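Local coordinates for putative diflavin flavoprotein A 3 (Synechocystis sp., PDB 6H0C) that probably passes electrons from NADH to oxygen, reducing it to water, here as its flavodiiron core of metallo-beta-lactamase-like and flavodoxin-like domains, at residues Q101-C106 with N124-V129; D181-E186 with G230-Y235; A259-S264 with I290-S295; I276-T281 with M387-G392. All blocks are in the same frame, centred on the assembly; numbering follows the deposited sequence.

How the contacts relate
Contacts 1 and 3 each close a parallel beta-alpha-beta unit, one in the metallo-beta-lactamase-like part and the other in the flavodoxin-like part, and both are held chiefly by backbone bonds at a sheet edge. Contact 3 is largely buried, contact 1 only partly. Contact 2, also partly buried, joins two loops through a carboxylate and a ring-guanidinium overlap instead of strand pairing. Contact 4 is a buried helix pair resting on glycine backbones. Contacts 3 and 4 share the flavodoxin-like fold, their centres about 17 Å apart, and meet where Leu260 packs on Ala277; contacts 1 and 2, with centres about 30 Å apart, do not touch.

Contact 1 (Q101-C106 with N124-V129); sequences QATIIC and NNPIQV
Asn125 reaches across to the backbone of Ala102 just before strands 103-106 and 127-129 pair. Its ND2 donates to Ala102 O at 2.9 Å, with an N-H...O angle of 169°. The acceptor lies in the plane of the Asn125 amide, whereas seen from Ala102 the donor is tilted from the carbonyl plane. CG of Asn125 stands anti to its own carbonyl carbon (chi1 -62°), which turns the amide toward segment 101-106. The same nitrogen also donates to Ala99 O, so two carbonyls ahead of the strand are satisfied by one side chain.

Farther along, main-chain bonds take over. Ile104 is held through both its backbone N and its backbone O: N donates to Pro126 O at 2.8 Å, and O accepts from Gln128 N at 2.7 Å. The bond from Cys106 N to Gln128 O, at 3.4 Å, is weak. Thr103 and Ile105 have their backbone partners on the other side, in and next to strand 78-80.

Side chains alternate between the two faces. Ile104, Cys106 and Ile127 share one, where Ile127 CG1 lies 4.0 Å from Ile104 CB and Ile127 CG2 is 3.9 Å from Cys106 SG; helix 108-117 covers this side, with Leu114 on Ile104. On the other, Ile105 and Gln128 run side by side, and Ile105 CD1 touches Gln128 CB at 3.7 Å. Strand 127-129 is outermost in its sheet, and the pairing completes a parallel beta-alpha-beta unit, strand 103-106, helix 108-117, strand 127-129, within the metallo-beta-lactamase-like fold.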
loop_
_atom_site.group_PDB
_atom_site.type_symbol
_atom_site.label_atom_id
_atom_site.label_comp_id
_atom_site.label_asym_id
_atom_site.label_seq_id
_atom_site.Cartn_x
_atom_site.Cartn_y
_atom_site.Cartn_z
ATOM N N GLN A 101 -19.618 -15.892 -13.195
ATOM C CA GLN A 101 -20.835 -15.125 -12.976
ATOM C C GLN A 101 -20.636 -13.980 -11.986
ATOM O O GLN A 101 -21.517 -13.136 -11.832
ATOM C CB GLN A 101 -21.959 -16.034 -12.472
ATOM C CG GLN A 101 -21.842 -16.396 -11.002
ATOM C CD GLN A 101 -20.621 -17.244 -10.705
ATOM O OE1 GLN A 101 -20.264 -18.129 -11.483
ATOM N NE2 GLN A 101 -19.968 -16.971 -9.581
ATOM N N ALA A 102 -19.491 -13.948 -11.313
ATOM C CA ALA A 102 -19.277 -12.944 -10.273
ATOM C C ALA A 102 -19.025 -11.556 -10.858
ATOM O O ALA A 102 -18.505 -11.419 -11.967
ATOM C CB ALA A 102 -18.125 -13.353 -9.373
ATOM N N THR A 103 -19.402 -10.529 -10.105
ATOM C CA THR A 103 -19.085 -9.156 -10.472
ATOM C C THR A 103 -17.957 -8.605 -9.602
ATOM O O THR A 103 -17.940 -8.809 -8.385
ATOM C CB THR A 103 -20.305 -8.253 -10.335
ATOM O OG1 THR A 103 -21.316 -8.703 -11.239
ATOM C CG2 THR A 103 -19.945 -6.820 -10.670
ATOM N N ILE A 104 -17.009 -7.913 -10.226
ATOM C CA ILE A 104 -15.937 -7.285 -9.472
ATOM C C ILE A 104 -16.401 -5.951 -8.885
ATOM O O ILE A 104 -16.979 -5.116 -9.581
ATOM C CB ILE A 104 -14.692 -7.055 -10.345
ATOM C CG1 ILE A 104 -14.104 -8.397 -10.791
ATOM C CG2 ILE A 104 -13.657 -6.226 -9.578
ATOM C CD1 ILE A 104 -13.490 -8.380 -12.184
ATOM N N ILE A 105 -16.146 -5.767 -7.595
ATOM C CA ILE A 105 -16.471 -4.532 -6.895
ATOM C C ILE A 105 -15.187 -3.830 -6.449
ATOM O O ILE A 105 -14.377 -4.419 -5.721
ATOM C CB ILE A 105 -17.348 -4.804 -5.654
ATOM C CG1 ILE A 105 -18.607 -5.577 -6.044
ATOM C CG2 ILE A 105 -17.677 -3.503 -4.941
ATOM C CD1 ILE A 105 -19.478 -4.849 -7.045
ATOM N N CYS A 106 -14.997 -2.581 -6.865
ATOM C CA CYS A 106 -13.763 -1.872 -6.525
ATOM C C CYS A 106 -13.847 -0.367 -6.784
ATOM O O CYS A 106 -14.836 0.130 -7.310
ATOM C CB CYS A 106 -12.588 -2.470 -7.309
ATOM S SG CYS A 106 -12.686 -2.216 -9.103
ATOM N N ASN A 124 -13.615 -11.773 -18.357
ATOM C CA ASN A 124 -14.345 -10.564 -18.682
ATOM C C ASN A 124 -15.546 -10.400 -17.762
ATOM O O ASN A 124 -16.637 -10.043 -18.209
ATOM C CB ASN A 124 -14.785 -10.584 -20.149
ATOM C CG ASN A 124 -14.805 -9.193 -20.777
ATOM O OD1 ASN A 124 -14.318 -8.220 -20.193
ATOM N ND2 ASN A 124 -15.359 -9.100 -21.979
ATOM N N ASN A 125 -15.343 -10.692 -16.479
ATOM C CA ASN A 125 -16.349 -10.400 -15.469
ATOM C C ASN A 125 -16.603 -8.913 -15.456
ATOM O O ASN A 125 -15.669 -8.124 -15.616
ATOM C CB ASN A 125 -15.901 -10.854 -14.080
ATOM C CG ASN A 125 -15.674 -12.335 -14.001
ATOM O OD1 ASN A 125 -14.791 -12.872 -14.667
ATOM N ND2 ASN A 125 -16.458 -13.007 -13.175
ATOM N N PRO A 126 -17.863 -8.517 -15.259
ATOM C CA PRO A 126 -18.147 -7.085 -15.215
ATOM C C PRO A 126 -17.562 -6.461 -13.949
ATOM O O PRO A 126 -17.395 -7.138 -12.928
ATOM C CB PRO A 126 -19.675 -7.033 -15.218
ATOM C CG PRO A 126 -20.076 -8.291 -14.539
ATOM C CD PRO A 126 -19.053 -9.327 -14.955
ATOM N N ILE A 127 -17.228 -5.180 -14.045
ATOM C CA ILE A 127 -16.735 -4.403 -12.921
ATOM C C ILE A 127 -17.763 -3.355 -12.544
ATOM O O ILE A 127 -18.228 -2.598 -13.401
ATOM C CB ILE A 127 -15.409 -3.700 -13.251
ATOM C CG1 ILE A 127 -14.307 -4.723 -13.513
ATOM C CG2 ILE A 127 -15.013 -2.750 -12.128
ATOM C CD1 ILE A 127 -13.061 -4.124 -14.141
ATOM N N GLN A 128 -18.124 -3.311 -11.268
ATOM C CA GLN A 128 -18.969 -2.234 -10.779
ATOM C C GLN A 128 -18.142 -1.322 -9.876
ATOM O O GLN A 128 -17.695 -1.731 -8.800
ATOM C CB GLN A 128 -20.185 -2.785 -10.038
ATOM C CG GLN A 128 -21.179 -1.714 -9.592
ATOM C CD GLN A 128 -22.416 -2.299 -8.918
ATOM O OE1 GLN A 128 -22.799 -3.447 -9.169
ATOM N NE2 GLN A 128 -23.041 -1.510 -8.050
ATOM N N VAL A 129 -17.926 -0.091 -10.329
ATOM C CA VAL A 129 -17.125 0.876 -9.587
ATOM C C VAL A 129 -17.894 1.482 -8.413
ATOM O O VAL A 129 -19.053 1.869 -8.540
ATOM C CB VAL A 129 -16.639 2.000 -10.506
ATOM C CG1 VAL A 129 -15.913 3.055 -9.710
ATOM C CG2 VAL A 129 -15.735 1.427 -11.585
#

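Contact 2 (D181-E186 with G230-Y235); sequences DQVFDE and GPLVRY
Phe184 lies against the guanidinium of Arg234: its CE2 sits over the centre of one guanidinium face, 3.4 Å from CZ. The two planes are inclined by 36°, so the overlap is tilted and not a flat stack. Arg234 gets there by leaving its backbone with CG anti to N (chi1 179°) and bending at chi3, and NE is held by Thr224 OG1. The same phenylalanine reaches Leu232 CB with CE2 at 3.9 Å. Its CB meets the edge of the Tyr235 ring, near the ring plane. Val183 and Leu232 run alongside each other, pointing the same way, and Leu232 N donates to Val183 O at 2.9 Å.

Asp185 turns its carboxylate into the other loop. OD1 takes two backbone N-H groups, Tyr235 N on its syn side and Arg234 N from above the carboxylate plane, each at 2.9 Å. OD2 forms a salt bridge with Arg195 and accepts from Gly236 N just ahead of helix 237-253. With both oxygens engaged and a positive charge alongside, the Asp185 carboxylate is pinned in orientation and probably stays ionised, tying its own loop to the turn that leads into that helix.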
loop_
_atom_site.group_PDB
_atom_site.type_symbol
_atom_site.label_atom_id
_atom_site.label_comp_id
_atom_site.label_asym_id
_atom_site.label_seq_id
_atom_site.Cartn_x
_atom_site.Cartn_y
_atom_site.Cartn_z
ATOM N N ASP A 181 -1.361 -17.704 15.855
ATOM C CA ASP A 181 -2.532 -18.573 15.879
ATOM C C ASP A 181 -3.789 -17.802 16.227
ATOM O O ASP A 181 -4.885 -18.206 15.851
ATOM C CB ASP A 181 -2.336 -19.716 16.873
ATOM C CG ASP A 181 -1.355 -20.758 16.376
ATOM O OD1 ASP A 181 -1.291 -20.987 15.142
ATOM O OD2 ASP A 181 -0.648 -21.344 17.227
ATOM N N GLN A 182 -3.627 -16.688 16.936
ATOM C CA GLN A 182 -4.771 -15.869 17.336
ATOM C C GLN A 182 -5.407 -15.158 16.146
ATOM O O GLN A 182 -4.750 -14.382 15.450
ATOM C CB GLN A 182 -4.355 -14.843 18.391
ATOM C CG GLN A 182 -3.950 -15.476 19.693
ATOM C CD GLN A 182 -4.848 -16.651 20.038
ATOM O OE1 GLN A 182 -6.073 -16.506 20.131
ATOM N NE2 GLN A 182 -4.248 -17.832 20.203
ATOM N N VAL A 183 -6.687 -15.430 15.913
ATOM C CA VAL A 183 -7.419 -14.763 14.844
ATOM C C VAL A 183 -7.776 -13.337 15.262
ATOM O O VAL A 183 -7.845 -12.429 14.433
ATOM C CB VAL A 183 -8.697 -15.539 14.470
ATOM C CG1 VAL A 183 -9.563 -14.727 13.493
ATOM C CG2 VAL A 183 -8.326 -16.898 13.888
ATOM N N PHE A 184 -7.999 -13.144 16.556
ATOM C CA PHE A 184 -8.267 -11.817 17.075
ATOM C C PHE A 184 -7.087 -11.302 17.885
ATOM O O PHE A 184 -6.163 -12.045 18.189
ATOM C CB PHE A 184 -9.535 -11.821 17.918
ATOM C CG PHE A 184 -10.792 -11.829 17.104
ATOM C CD1 PHE A 184 -11.367 -13.027 16.706
ATOM C CD2 PHE A 184 -11.397 -10.636 16.732
ATOM C CE1 PHE A 184 -12.530 -13.038 15.951
ATOM C CE2 PHE A 184 -12.557 -10.637 15.976
ATOM C CZ PHE A 184 -13.126 -11.842 15.585
ATOM N N ASP A 185 -7.131 -10.023 18.239
ATOM C CA ASP A 185 -5.973 -9.345 18.797
ATOM C C ASP A 185 -6.033 -9.133 20.315
ATOM O O ASP A 185 -5.755 -8.029 20.790
ATOM C CB ASP A 185 -5.799 -7.985 18.097
ATOM C CG ASP A 185 -6.918 -7.003 18.430
ATOM O OD1 ASP A 185 -8.051 -7.453 18.723
ATOM O OD2 ASP A 185 -6.664 -5.777 18.414
ATOM N N GLU A 186 -6.379 -10.160 21.091
ATOM C CA GLU A 186 -6.346 -9.969 22.544
ATOM C C GLU A 186 -4.913 -9.791 22.997
ATOM O O GLU A 186 -4.034 -10.557 22.606
ATOM C CB GLU A 186 -6.978 -11.125 23.306
ATOM C CG GLU A 186 -7.061 -10.829 24.799
ATOM C CD GLU A 186 -8.095 -11.684 25.512
ATOM O OE1 GLU A 186 -8.833 -11.141 26.369
ATOM O OE2 GLU A 186 -8.165 -12.901 25.215
ATOM N N GLY A 230 -2.630 -9.701 9.484
ATOM C CA GLY A 230 -2.544 -9.910 10.919
ATOM C C GLY A 230 -3.883 -10.252 11.543
ATOM O O GLY A 230 -4.833 -10.595 10.839
ATOM N N PRO A 231 -3.971 -10.157 12.876
ATOM C CA PRO A 231 -5.235 -10.454 13.551
ATOM C C PRO A 231 -6.292 -9.414 13.234
ATOM O O PRO A 231 -5.960 -8.284 12.856
ATOM C CB PRO A 231 -4.861 -10.400 15.032
ATOM C CG PRO A 231 -3.731 -9.428 15.081
ATOM C CD PRO A 231 -2.939 -9.690 13.817
ATOM N N LEU A 232 -7.555 -9.788 13.379
ATOM C CA LEU A 232 -8.618 -8.801 13.323
ATOM C C LEU A 232 -8.473 -7.875 14.527
ATOM O O LEU A 232 -7.976 -8.286 15.579
ATOM C CB LEU A 232 -9.996 -9.470 13.287
ATOM C CG LEU A 232 -10.369 -10.006 11.900
ATOM C CD1 LEU A 232 -9.622 -11.303 11.600
ATOM C CD2 LEU A 232 -11.862 -10.190 11.764
ATOM N N VAL A 233 -8.885 -6.622 14.360
ATOM C CA VAL A 233 -8.692 -5.617 15.393
ATOM C C VAL A 233 -9.999 -5.383 16.135
ATOM O O VAL A 233 -10.887 -4.671 15.648
ATOM C CB VAL A 233 -8.177 -4.283 14.792
ATOM C CG1 VAL A 233 -7.774 -3.322 15.906
ATOM C CG2 VAL A 233 -7.009 -4.542 13.840
ATOM N N ARG A 234 -10.126 -6.003 17.304
ATOM C CA ARG A 234 -11.306 -5.801 18.134
ATOM C C ARG A 234 -10.930 -5.241 19.506
ATOM O O ARG A 234 -11.424 -4.192 19.934
ATOM C CB ARG A 234 -12.085 -7.106 18.297
ATOM C CG ARG A 234 -13.327 -6.955 19.171
ATOM C CD ARG A 234 -14.266 -8.124 18.991
ATOM N NE ARG A 234 -14.873 -8.124 17.663
ATOM C CZ ARG A 234 -15.454 -9.186 17.112
ATOM N NH1 ARG A 234 -15.506 -10.333 17.781
ATOM N NH2 ARG A 234 -15.983 -9.107 15.895
ATOM N N TYR A 235 -10.032 -5.939 20.182
ATOM C CA TYR A 235 -9.634 -5.556 21.520
ATOM C C TYR A 235 -8.712 -4.348 21.521
ATOM O O TYR A 235 -8.709 -3.572 22.479
ATOM C CB TYR A 235 -8.977 -6.744 22.210
ATOM C CG TYR A 235 -9.903 -7.927 22.239
ATOM C CD1 TYR A 235 -10.981 -7.957 23.113
ATOM C CD2 TYR A 235 -9.722 -9.001 21.379
ATOM C CE1 TYR A 235 -11.846 -9.029 23.147
ATOM C CE2 TYR A 235 -10.584 -10.080 21.406
ATOM C CZ TYR A 235 -11.645 -10.086 22.296
ATOM O OH TYR A 235 -12.516 -11.151 22.337
#

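Contact 3 (A259-S264 with I290-S295); sequences ALIYAS and INAETS
Strands 257-262 and 286-291 run parallel here, with Ile261 opposite Ile290 at a CA-CA distance of 4.6 Å; three good backbone bonds join the segments, and Glu293 N adds a weak one to Ala263 O. Ile290 is held at both ends of its residue, N donating to Leu260 O at 2.8 Å and O accepting from Tyr262 N. The third, Ala292 N to Tyr262 O at 2.9 Å, is almost straight (N-H...O 174°) and carries the pairing just past the end of the second strand.

Ile261 and Ile290 lie side by side on one face, CG1 of the first 3.9 Å from CB of the second. Ala328 and Thr332 of helix 323-335 pack on Ile261, and Ile300 of helix 297-306 packs on Ile290.

Tyr262 occupies the other face. Its CG sits between the backbone N and the carbonyl carbon (chi1 54°), folding the ring back over the neighbouring strand so that Ile290 O lies above one ring face, 3.9 Å from CD2 and offset toward the rim. Asn291 shares this face; its OD1 accepts a weak bond from Glu293 N at 2.9 Å, while ND2 donates to Pro152 O, a loop residue of the other domain. Where the chains leave the sheet, Glu293 brings OE1 to 3.4 Å from Ser264 CB.

Strand 286-291 is an outer strand of the sheet, and the pair belongs to the beta-alpha-beta unit of strand 257-262, helix 268-281 and strand 286-291. The resulting 2-1-3-4-5 order of a five-stranded parallel sheet is that of the flavodoxin fold.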
loop_
_atom_site.group_PDB
_atom_site.type_symbol
_atom_site.label_atom_id
_atom_site.label_comp_id
_atom_site.label_asym_id
_atom_site.label_seq_id
_atom_site.Cartn_x
_atom_site.Cartn_y
_atom_site.Cartn_z
ATOM N N ALA A 259 10.066 15.367 -0.432
ATOM C CA ALA A 259 9.167 14.917 -1.493
ATOM C C ALA A 259 9.818 13.741 -2.213
ATOM O O ALA A 259 10.887 13.878 -2.805
ATOM C CB ALA A 259 8.865 16.042 -2.460
ATOM N N LEU A 260 9.183 12.579 -2.135
ATOM C CA LEU A 260 9.745 11.362 -2.697
ATOM C C LEU A 260 8.878 10.931 -3.852
ATOM O O LEU A 260 7.803 10.360 -3.662
ATOM C CB LEU A 260 9.833 10.261 -1.637
ATOM C CG LEU A 260 10.155 8.834 -2.081
ATOM C CD1 LEU A 260 11.508 8.777 -2.739
ATOM C CD2 LEU A 260 10.114 7.895 -0.878
ATOM N N ILE A 261 9.348 11.230 -5.055
ATOM C CA ILE A 261 8.598 10.973 -6.273
ATOM C C ILE A 261 9.067 9.669 -6.913
ATOM O O ILE A 261 10.221 9.580 -7.342
ATOM C CB ILE A 261 8.774 12.143 -7.268
ATOM C CG1 ILE A 261 8.285 13.446 -6.625
ATOM C CG2 ILE A 261 8.073 11.836 -8.581
ATOM C CD1 ILE A 261 8.701 14.705 -7.352
ATOM N N TYR A 262 8.206 8.654 -6.963
ATOM C CA TYR A 262 8.583 7.423 -7.660
ATOM C C TYR A 262 7.583 7.059 -8.758
ATOM O O TYR A 262 6.449 7.534 -8.762
ATOM C CB TYR A 262 8.756 6.266 -6.671
ATOM C CG TYR A 262 7.590 5.997 -5.748
ATOM C CD1 TYR A 262 6.539 5.194 -6.146
ATOM C CD2 TYR A 262 7.559 6.523 -4.459
ATOM C CE1 TYR A 262 5.476 4.936 -5.294
ATOM C CE2 TYR A 262 6.508 6.265 -3.603
ATOM C CZ TYR A 262 5.467 5.467 -4.024
ATOM O OH TYR A 262 4.407 5.200 -3.176
ATOM N N ALA A 263 8.015 6.223 -9.697
ATOM C CA ALA A 263 7.294 6.054 -10.956
ATOM C C ALA A 263 5.916 5.404 -10.809
ATOM O O ALA A 263 4.951 5.854 -11.430
ATOM C CB ALA A 263 8.140 5.253 -11.923
ATOM N N SER A 264 5.823 4.345 -10.007
ATOM C CA SER A 264 4.544 3.664 -9.799
ATOM C C SER A 264 4.523 2.861 -8.497
ATOM O O SER A 264 5.560 2.682 -7.841
ATOM C CB SER A 264 4.232 2.746 -10.978
ATOM O OG SER A 264 5.078 1.615 -10.943
ATOM N N ILE A 290 5.060 10.529 -3.519
ATOM C CA ILE A 290 4.301 10.885 -4.705
ATOM C C ILE A 290 4.413 9.763 -5.731
ATOM O O ILE A 290 5.520 9.405 -6.159
ATOM C CB ILE A 290 4.810 12.184 -5.334
ATOM C CG1 ILE A 290 4.677 13.345 -4.348
ATOM C CG2 ILE A 290 4.086 12.454 -6.650
ATOM C CD1 ILE A 290 3.277 13.856 -4.217
ATOM N N ASN A 291 3.269 9.194 -6.096
ATOM C CA ASN A 291 3.186 8.219 -7.175
ATOM C C ASN A 291 3.003 8.997 -8.477
ATOM O O ASN A 291 1.930 9.545 -8.734
ATOM C CB ASN A 291 2.029 7.239 -6.918
ATOM C CG ASN A 291 1.878 6.182 -8.004
ATOM O OD1 ASN A 291 2.339 6.352 -9.129
ATOM N ND2 ASN A 291 1.203 5.087 -7.669
ATOM N N ALA A 292 4.064 9.069 -9.278
ATOM C CA ALA A 292 4.049 9.873 -10.497
ATOM C C ALA A 292 2.934 9.425 -11.439
ATOM O O ALA A 292 2.322 10.233 -12.140
ATOM C CB ALA A 292 5.401 9.792 -11.195
ATOM N N GLU A 293 2.665 8.129 -11.432
ATOM C CA GLU A 293 1.674 7.540 -12.322
ATOM C C GLU A 293 0.257 8.034 -12.032
ATOM O O GLU A 293 -0.539 8.215 -12.944
ATOM C CB GLU A 293 1.728 6.023 -12.192
ATOM C CG GLU A 293 1.228 5.269 -13.376
ATOM C CD GLU A 293 1.542 3.801 -13.262
ATOM O OE1 GLU A 293 1.114 3.181 -12.269
ATOM O OE2 GLU A 293 2.236 3.268 -14.150
ATOM N N THR A 294 -0.057 8.249 -10.758
ATOM C CA THR A 294 -1.435 8.522 -10.373
ATOM C C THR A 294 -1.609 9.916 -9.788
ATOM O O THR A 294 -2.727 10.385 -9.618
ATOM C CB THR A 294 -1.941 7.487 -9.353
ATOM O OG1 THR A 294 -1.167 7.591 -8.156
ATOM C CG2 THR A 294 -1.822 6.073 -9.915
ATOM N N SER A 295 -0.501 10.579 -9.491
ATOM C CA SER A 295 -0.544 11.915 -8.919
ATOM C C SER A 295 -0.918 12.955 -9.972
ATOM O O SER A 295 -0.698 12.751 -11.168
ATOM C CB SER A 295 0.806 12.258 -8.295
ATOM O OG SER A 295 0.737 13.470 -7.573
#

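Contact 4 (I276-T281 with M387-G392); sequences IARGIT and MCEEAG
Glu389 leaves its helix with CG anti to the backbone N (chi1 -179°) and stays extended, while Arg278 bends at chi2 (62°), which lays its CG and NE along the Glu389 chain, the two side chains pointing the same way. Their charged ends stop short of a salt bridge, Arg278 NE being 4.0 Å from Glu389 OE1. A water spans the gap: it donates to Glu389 OE1 at 2.7 Å and accepts a weak bond from Arg278 NE, lying in the guanidinium plane at its edge. The stronger ionic partner of Glu389 is Lys282.

Beside this polar pair the backbones themselves meet. Gly279 CA comes within 3.1 Å of Glu389 O in a CA-H...O contact, and Gly392 CA approaches Ile276 O at 3.6 Å. With only hydrogens on these two CA atoms, each glycine faces a carbonyl of the other helix directly. Ile276 CG1 packs on Cys388 CB at 3.7 Å, and Ile280 CG1 touches Gly392 O at 3.4 Å.

The axes of segments 276-281 and 387-392 therefore approach to 6.4 Å, crossing at -40°. Such glycine-mediated helix packing here joins helices 268-281 and 382-404 over one face of the parallel sheet in the flavodoxin-like alpha/beta fold.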
loop_
_atom_site.group_PDB
_atom_site.type_symbol
_atom_site.label_atom_id
_atom_site.label_comp_id
_atom_site.label_asym_id
_atom_site.label_seq_id
_atom_site.Cartn_x
_atom_site.Cartn_y
_atom_site.Cartn_z
ATOM N N ILE A 276 14.001 3.627 1.148
ATOM C CA ILE A 276 14.559 4.969 1.312
ATOM C C ILE A 276 13.678 5.839 2.221
ATOM O O ILE A 276 14.183 6.531 3.107
ATOM C CB ILE A 276 14.752 5.663 -0.050
ATOM C CG1 ILE A 276 15.819 4.914 -0.860
ATOM C CG2 ILE A 276 15.125 7.130 0.133
ATOM C CD1 ILE A 276 15.926 5.367 -2.293
ATOM N N ALA A 277 12.366 5.790 2.016
ATOM C CA ALA A 277 11.454 6.573 2.838
ATOM C C ALA A 277 11.598 6.229 4.323
ATOM O O ALA A 277 11.592 7.107 5.179
ATOM C CB ALA A 277 10.013 6.364 2.385
ATOM N N ARG A 278 11.717 4.943 4.623
ATOM C CA ARG A 278 11.810 4.505 6.005
ATOM C C ARG A 278 13.107 5.021 6.642
ATOM O O ARG A 278 13.127 5.408 7.818
ATOM C CB ARG A 278 11.704 2.979 6.073
ATOM C CG ARG A 278 12.185 2.340 7.368
ATOM C CD ARG A 278 11.405 2.779 8.594
ATOM N NE ARG A 278 11.844 1.984 9.740
ATOM C CZ ARG A 278 11.527 2.232 11.006
ATOM N NH1 ARG A 278 10.765 3.274 11.311
ATOM N NH2 ARG A 278 11.983 1.434 11.966
ATOM N N GLY A 279 14.181 5.057 5.861
ATOM C CA GLY A 279 15.431 5.626 6.336
ATOM C C GLY A 279 15.271 7.098 6.689
ATOM O O GLY A 279 15.850 7.579 7.666
ATOM N N ILE A 280 14.478 7.819 5.897
ATOM C CA ILE A 280 14.238 9.238 6.148
ATOM C C ILE A 280 13.354 9.448 7.374
ATOM O O ILE A 280 13.707 10.229 8.267
ATOM C CB ILE A 280 13.583 9.930 4.931
ATOM C CG1 ILE A 280 14.549 9.954 3.746
ATOM C CG2 ILE A 280 13.170 11.359 5.264
ATOM C CD1 ILE A 280 13.921 10.486 2.460
ATOM N N THR A 281 12.213 8.761 7.423
ATOM C CA THR A 281 11.252 8.985 8.502
ATOM C C THR A 281 11.785 8.504 9.856
ATOM O O THR A 281 11.485 9.100 10.898
ATOM C CB THR A 281 9.894 8.292 8.232
ATOM O OG1 THR A 281 10.088 6.879 8.093
ATOM C CG2 THR A 281 9.238 8.852 6.974
ATOM N N MET A 387 20.849 -0.861 2.466
ATOM C CA MET A 387 21.616 0.204 1.825
ATOM C C MET A 387 20.715 1.399 1.502
ATOM O O MET A 387 21.058 2.541 1.802
ATOM C CB MET A 387 22.305 -0.320 0.557
ATOM C CG MET A 387 22.970 0.758 -0.288
ATOM S SD MET A 387 21.872 1.530 -1.500
ATOM C CE MET A 387 21.833 0.305 -2.811
ATOM N N CYS A 388 19.558 1.135 0.904
ATOM C CA CYS A 388 18.598 2.197 0.606
ATOM C C CYS A 388 18.112 2.907 1.875
ATOM O O CYS A 388 18.010 4.136 1.916
ATOM C CB CYS A 388 17.402 1.632 -0.165
ATOM S SG CYS A 388 17.803 1.126 -1.847
ATOM N N GLU A 389 17.803 2.125 2.902
ATOM C CA GLU A 389 17.378 2.678 4.175
ATOM C C GLU A 389 18.470 3.601 4.702
ATOM O O GLU A 389 18.190 4.702 5.172
ATOM C CB GLU A 389 17.061 1.548 5.167
ATOM C CG GLU A 389 16.584 2.006 6.537
ATOM C CD GLU A 389 16.106 0.851 7.415
ATOM O OE1 GLU A 389 15.547 1.113 8.499
ATOM O OE2 GLU A 389 16.288 -0.320 7.026
ATOM N N GLU A 390 19.722 3.159 4.583
ATOM C CA GLU A 390 20.853 3.926 5.096
ATOM C C GLU A 390 21.047 5.208 4.300
ATOM O O GLU A 390 21.379 6.251 4.858
ATOM C CB GLU A 390 22.132 3.091 5.068
ATOM C CG GLU A 390 23.228 3.664 5.932
ATOM C CD GLU A 390 22.824 3.736 7.395
ATOM O OE1 GLU A 390 23.191 4.725 8.068
ATOM O OE2 GLU A 390 22.142 2.797 7.866
ATOM N N ALA A 391 20.833 5.127 2.988
ATOM C CA ALA A 391 20.883 6.310 2.128
ATOM C C ALA A 391 19.823 7.338 2.541
ATOM O O ALA A 391 20.096 8.541 2.588
ATOM C CB ALA A 391 20.700 5.915 0.666
ATOM N N GLY A 392 18.619 6.853 2.840
ATOM C CA GLY A 392 17.555 7.706 3.342
ATOM C C GLY A 392 17.971 8.390 4.633
ATOM O O GLY A 392 17.761 9.592 4.812
HETATM O O HOH W 1 13.861 -0.642 9.608
#